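Local coordinates for uncharacterized protein (Bacteroides uniformis, PDB 4IYK), which is of unknown function but probably binds carbohydrate, pairing a transthyretin-like N-terminal domain with an E-set-like C-terminal one, at residues K131-A143 against T161-N173. Numbering follows the deposited sequence. Where two conformers were deposited one is given.
Sequences KQEVKLKEIQLFA and TDKQVFSPSTAIN. With EDO (1,2-ethanediol), chain F.
Leu141 N gives Asp162 O a nearly straight bond of 2.8 Å (172° at the hydrogen), and the same carbonyl oxygen also takes a CA-H...O contact from Gln140 CA. This is one end of an antiparallel pairing at the sheet's edge in the E-set-like domain: strand 135-144 bonds 163-166 and then, past a corner at Ser167 and the cis-Pro168, 169-171, while 196-206 flanks it on its other edge. Ile139 and Gln164 form a hydrogen-bonded pair; Leu136 and Thr170 form another. On the 196-206 side Lys137 and Glu138 share Leu204 as their partner in a classic beta bulge; on the other side Phe166 N gives its hydrogen to Lys137 O at 2.8 Å. The Phe166 ring meets Leu136 CD2 obliquely through CE1 at 3.5 Å; Ile139 CG1 approaches its edge, and Thr170 CG2 lies over one face, toward the rim. The extended Lys163 chain crosses that of Gln140 at a slant, Lys163 CD 3.5 Å from Gln140 OE1, and one water joins Lys163 NZ to Glu138 OE2. With alanine at Gln140 the aliphatic part of Lys163 would probably lose the amide it packs on, and the water at Asp162 one of its three partners. That water accepts from Gln140 NE2 and donates to Leu141 O and, at 2.6 Å, to Asp162 OD2.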
loop_
_atom_site.group_PDB
_atom_site.type_symbol
_atom_site.label_atom_id
_atom_site.label_comp_id
_atom_site.label_asym_id
_atom_site.label_seq_id
_atom_site.Cartn_x
_atom_site.Cartn_y
_atom_site.Cartn_z
ATOM N N LYS A 131 -9.993 -10.081 -7.506
ATOM C CA LYS A 131 -11.218 -10.806 -7.878
ATOM C C LYS A 131 -11.714 -10.236 -9.219
ATOM O O LYS A 131 -11.378 -9.090 -9.529
ATOM C CB LYS A 131 -12.307 -10.740 -6.785
ATOM C CG LYS A 131 -11.968 -11.548 -5.536
ATOM C CD LYS A 131 -13.109 -11.520 -4.547
ATOM C CE LYS A 131 -12.653 -12.003 -3.198
ATOM N NZ LYS A 131 -13.733 -11.914 -2.185
ATOM N N GLN A 132 -12.504 -11.023 -10.004
ATOM C CA GLN A 132 -13.011 -10.619 -11.323
ATOM C C GLN A 132 -13.846 -9.339 -11.273
ATOM O O GLN A 132 -13.784 -8.539 -12.205
ATOM C CB GLN A 132 -13.834 -11.745 -11.964
ATOM C CG GLN A 132 -12.981 -12.790 -12.684
ATOM C CD GLN A 132 -13.788 -13.792 -13.487
ATOM O OE1 GLN A 132 -14.883 -14.229 -13.098
ATOM N NE2 GLN A 132 -13.228 -14.222 -14.607
ATOM N N GLU A 133 -14.612 -9.138 -10.189
ATOM C CA GLU A 133 -15.488 -7.975 -9.972
ATOM C C GLU A 133 -14.737 -6.647 -9.837
ATOM O O GLU A 133 -15.359 -5.590 -10.013
ATOM C CB GLU A 133 -16.394 -8.185 -8.732
ATOM C CG GLU A 133 -15.631 -8.488 -7.444
ATOM C CD GLU A 133 -16.387 -8.365 -6.131
ATOM O OE1 GLU A 133 -17.555 -8.816 -6.071
ATOM O OE2 GLU A 133 -15.795 -7.849 -5.152
ATOM N N VAL A 134 -13.413 -6.681 -9.511
ATOM C CA VAL A 134 -12.606 -5.478 -9.296
ATOM C C VAL A 134 -12.372 -4.700 -10.584
ATOM O O VAL A 134 -11.933 -5.273 -11.579
ATOM C CB VAL A 134 -11.232 -5.771 -8.614
ATOM C CG1 VAL A 134 -10.473 -4.481 -8.345
ATOM C CG2 VAL A 134 -11.407 -6.565 -7.327
ATOM N N LYS A 135 -12.610 -3.375 -10.518
ATOM C CA LYS A 135 -12.362 -2.417 -11.594
ATOM C C LYS A 135 -11.295 -1.390 -11.163
ATOM O O LYS A 135 -10.968 -1.274 -9.974
ATOM C CB LYS A 135 -13.661 -1.719 -12.031
ATOM C CG LYS A 135 -14.694 -2.693 -12.613
ATOM C CD LYS A 135 -15.842 -1.961 -13.320
ATOM C CE LYS A 135 -15.603 -1.851 -14.808
ATOM N NZ LYS A 135 -16.819 -1.386 -15.533
ATOM N N LEU A 136 -10.734 -0.666 -12.140
ATOM C CA LEU A 136 -9.685 0.322 -11.920
ATOM C C LEU A 136 -10.248 1.741 -11.922
ATOM O O LEU A 136 -10.888 2.142 -12.888
ATOM C CB LEU A 136 -8.612 0.175 -13.007
ATOM C CG LEU A 136 -7.399 1.126 -12.937
ATOM C CD1 LEU A 136 -6.523 0.832 -11.719
ATOM C CD2 LEU A 136 -6.576 1.007 -14.193
ATOM N N LYS A 137 -9.971 2.503 -10.857
ATOM C CA LYS A 137 -10.428 3.887 -10.692
ATOM C C LYS A 137 -9.285 4.879 -10.983
ATOM O O LYS A 137 -9.497 5.851 -11.707
ATOM C CB LYS A 137 -10.979 4.086 -9.268
ATOM C CG LYS A 137 -11.819 5.339 -9.076
ATOM C CD LYS A 137 -12.266 5.470 -7.625
ATOM C CE LYS A 137 -12.962 6.782 -7.331
ATOM N NZ LYS A 137 -13.180 6.986 -5.874
ATOM N N GLU A 138 -8.089 4.647 -10.419
ATOM C CA GLU A 138 -6.934 5.537 -10.601
ATOM C C GLU A 138 -5.587 4.810 -10.666
ATOM O O GLU A 138 -5.414 3.762 -10.041
ATOM C CB GLU A 138 -6.834 6.554 -9.441
ATOM C CG GLU A 138 -7.986 7.545 -9.284
ATOM C CD GLU A 138 -7.909 8.464 -8.078
ATOM O OE1 GLU A 138 -6.790 8.693 -7.569
ATOM O OE2 GLU A 138 -8.973 8.954 -7.637
ATOM N N ILE A 139 -4.605 5.440 -11.351
ATOM C CA ILE A 139 -3.195 5.014 -11.375
ATOM C C ILE A 139 -2.354 6.279 -11.129
ATOM O O ILE A 139 -2.713 7.383 -11.583
ATOM C CB ILE A 139 -2.715 4.184 -12.608
ATOM C CG1 ILE A 139 -2.946 4.929 -13.945
ATOM C CG2 ILE A 139 -3.330 2.769 -12.597
ATOM C CD1 ILE A 139 -2.116 4.422 -15.157
ATOM N N GLN A 140 -1.270 6.128 -10.351
ATOM C CA GLN A 140 -0.437 7.259 -10.015
ATOM C C GLN A 140 0.968 6.840 -9.667
ATOM O O GLN A 140 1.187 5.797 -9.028
ATOM C CB GLN A 140 -1.054 8.051 -8.839
ATOM C CG GLN A 140 -0.339 9.376 -8.548
ATOM C CD GLN A 140 -1.211 10.340 -7.792
ATOM O OE1 GLN A 140 -2.331 10.042 -7.410
ATOM N NE2 GLN A 140 -0.684 11.483 -7.488
ATOM N N LEU A 141 1.927 7.687 -10.094
ATOM C CA LEU A 141 3.330 7.560 -9.763
ATOM C C LEU A 141 3.607 8.566 -8.657
ATOM O O LEU A 141 3.743 9.765 -8.918
ATOM C CB LEU A 141 4.254 7.759 -10.998
ATOM C CG LEU A 141 5.773 7.622 -10.751
ATOM C CD1 LEU A 141 6.135 6.239 -10.156
ATOM C CD2 LEU A 141 6.566 7.868 -12.052
ATOM N N PHE A 142 3.609 8.085 -7.398
ATOM C CA PHE A 142 3.858 8.963 -6.256
ATOM C C PHE A 142 5.333 9.228 -6.106
ATOM O O PHE A 142 6.145 8.345 -6.363
ATOM C CB PHE A 142 3.275 8.383 -4.956
ATOM C CG PHE A 142 1.777 8.205 -5.014
ATOM C CD1 PHE A 142 0.919 9.293 -4.826
ATOM C CD2 PHE A 142 1.217 6.960 -5.317
ATOM C CE1 PHE A 142 -0.473 9.120 -4.866
ATOM C CE2 PHE A 142 -0.177 6.791 -5.363
ATOM C CZ PHE A 142 -1.011 7.877 -5.159
ATOM N N ALA A 143 5.679 10.438 -5.666
ATOM C CA ALA A 143 7.062 10.832 -5.401
ATOM C C ALA A 143 7.214 11.531 -4.042
ATOM O O ALA A 143 6.362 12.350 -3.662
ATOM C CB ALA A 143 7.560 11.757 -6.517
ATOM N N THR A 161 0.819 13.941 -16.184
ATOM C CA THR A 161 1.196 12.601 -16.710
ATOM C C THR A 161 1.566 11.590 -15.583
ATOM O O THR A 161 1.781 10.407 -15.866
ATOM C CB THR A 161 2.369 12.744 -17.703
ATOM O OG1 THR A 161 3.373 13.524 -17.082
ATOM C CG2 THR A 161 1.966 13.439 -18.992
ATOM N N ASP A 162 1.680 12.067 -14.322
ATOM C CA ASP A 162 2.030 11.240 -13.163
ATOM C C ASP A 162 0.800 10.523 -12.591
ATOM O O ASP A 162 0.941 9.702 -11.689
ATOM C CB ASP A 162 2.669 12.111 -12.065
ATOM C CG ASP A 162 1.772 13.265 -11.632
ATOM O OD1 ASP A 162 1.376 14.078 -12.512
ATOM O OD2 ASP A 162 1.461 13.360 -10.408
ATOM N N LYS A 163 -0.403 10.873 -13.092
ATOM C CA LYS A 163 -1.662 10.353 -12.594
ATOM C C LYS A 163 -2.723 10.261 -13.704
ATOM O O LYS A 163 -2.825 11.159 -14.535
ATOM C CB LYS A 163 -2.155 11.288 -11.463
ATOM C CG LYS A 163 -3.490 10.895 -10.811
ATOM C CD LYS A 163 -3.946 11.954 -9.808
ATOM C CE LYS A 163 -5.154 11.471 -9.035
ATOM N NZ LYS A 163 -5.703 12.523 -8.144
ATOM N N GLN A 164 -3.523 9.179 -13.688
ATOM C CA GLN A 164 -4.634 9.006 -14.617
ATOM C C GLN A 164 -5.861 8.518 -13.858
ATOM O O GLN A 164 -5.763 7.636 -12.990
ATOM C CB GLN A 164 -4.307 8.085 -15.799
ATOM C CG GLN A 164 -5.302 8.275 -16.958
ATOM C CD GLN A 164 -5.143 7.322 -18.107
ATOM O OE1 GLN A 164 -4.317 6.405 -18.075
ATOM N NE2 GLN A 164 -5.966 7.504 -19.141
ATOM N N VAL A 165 -7.019 9.152 -14.151
ATOM C CA VAL A 165 -8.299 8.839 -13.508
ATOM C C VAL A 165 -9.204 8.251 -14.568
ATOM O O VAL A 165 -9.274 8.760 -15.704
ATOM C CB VAL A 165 -8.942 10.060 -12.780
ATOM C CG1 VAL A 165 -10.307 9.706 -12.167
ATOM C CG2 VAL A 165 -8.002 10.618 -11.707
ATOM N N PHE A 166 -9.852 7.139 -14.213
ATOM C CA PHE A 166 -10.793 6.454 -15.098
ATOM C C PHE A 166 -12.204 6.702 -14.567
ATOM O O PHE A 166 -12.516 6.346 -13.424
ATOM C CB PHE A 166 -10.461 4.948 -15.231
ATOM C CG PHE A 166 -9.011 4.715 -15.605
ATOM C CD1 PHE A 166 -8.034 4.576 -14.622
ATOM C CD2 PHE A 166 -8.621 4.644 -16.939
ATOM C CE1 PHE A 166 -6.690 4.428 -14.965
ATOM C CE2 PHE A 166 -7.274 4.467 -17.282
ATOM C CZ PHE A 166 -6.319 4.350 -16.290
ATOM N N SER A 167 -13.015 7.418 -15.369
ATOM C CA SER A 167 -14.395 7.724 -15.021
ATOM C C SER A 167 -15.280 7.533 -16.262
ATOM O O SER A 167 -15.177 8.315 -17.214
ATOM C CB SER A 167 -14.529 9.125 -14.431
ATOM O OG SER A 167 -15.886 9.387 -14.108
ATOM N N PRO A 168 -16.117 6.473 -16.308
ATOM C CA PRO A 168 -16.327 5.424 -15.286
ATOM C C PRO A 168 -15.100 4.534 -15.106
ATOM O O PRO A 168 -14.266 4.458 -16.013
ATOM C CB PRO A 168 -17.506 4.602 -15.855
ATOM C CG PRO A 168 -18.141 5.477 -16.910
ATOM C CD PRO A 168 -16.981 6.242 -17.482
ATOM N N SER A 169 -14.982 3.887 -13.931
ATOM C CA SER A 169 -13.895 2.947 -13.608
ATOM C C SER A 169 -13.826 1.858 -14.687
ATOM O O SER A 169 -14.866 1.415 -15.172
ATOM C CB SER A 169 -14.090 2.346 -12.224
ATOM O OG SER A 169 -15.336 1.676 -12.118
ATOM N N THR A 170 -12.605 1.513 -15.123
ATOM C CA THR A 170 -12.343 0.627 -16.258
ATOM C C THR A 170 -12.043 -0.834 -15.847
ATOM O O THR A 170 -11.730 -1.112 -14.684
ATOM C CB THR A 170 -11.186 1.247 -17.090
ATOM O OG1 THR A 170 -11.201 0.712 -18.408
ATOM C CG2 THR A 170 -9.807 1.063 -16.458
ATOM N N ALA A 171 -12.137 -1.758 -16.821
ATOM C CA ALA A 171 -11.854 -3.183 -16.616
ATOM C C ALA A 171 -10.353 -3.412 -16.456
ATOM O O ALA A 171 -9.562 -2.727 -17.102
ATOM C CB ALA A 171 -12.373 -4.000 -17.786
ATOM N N ILE A 172 -9.964 -4.402 -15.633
ATOM C CA ILE A 172 -8.547 -4.746 -15.452
ATOM C C ILE A 172 -8.271 -5.952 -16.352
ATOM O O ILE A 172 -8.954 -6.977 -16.266
ATOM C CB ILE A 172 -8.118 -4.980 -13.968
ATOM C CG1 ILE A 172 -8.296 -3.704 -13.128
ATOM C CG2 ILE A 172 -6.644 -5.482 -13.866
ATOM C CD1 ILE A 172 -8.493 -3.948 -11.597
ATOM N N ASN A 173 -7.277 -5.796 -17.230
ATOM C CA ASN A 173 -6.785 -6.794 -18.169
ATOM C C ASN A 173 -5.259 -6.856 -17.999
ATOM O O ASN A 173 -4.572 -5.881 -18.298
ATOM C CB ASN A 173 -7.209 -6.405 -19.597
ATOM C CG ASN A 173 -6.813 -7.366 -20.689
ATOM O OD1 ASN A 173 -5.827 -8.116 -20.597
ATOM N ND2 ASN A 173 -7.557 -7.318 -21.786
HETATM C C1 EDO F . -11.731 12.302 -14.628
HETATM O O1 EDO F . -12.601 12.107 -13.524
HETATM C C2 EDO F . -11.644 10.988 -15.436
HETATM O O2 EDO F . -10.818 11.157 -16.575
HETATM O O HOH W 1 -11.717 -6.001 -14.128
HETATM O O HOH W 2 -8.535 11.851 -7.349
HETATM O O HOH W 3 2.117 11.907 -8.303
#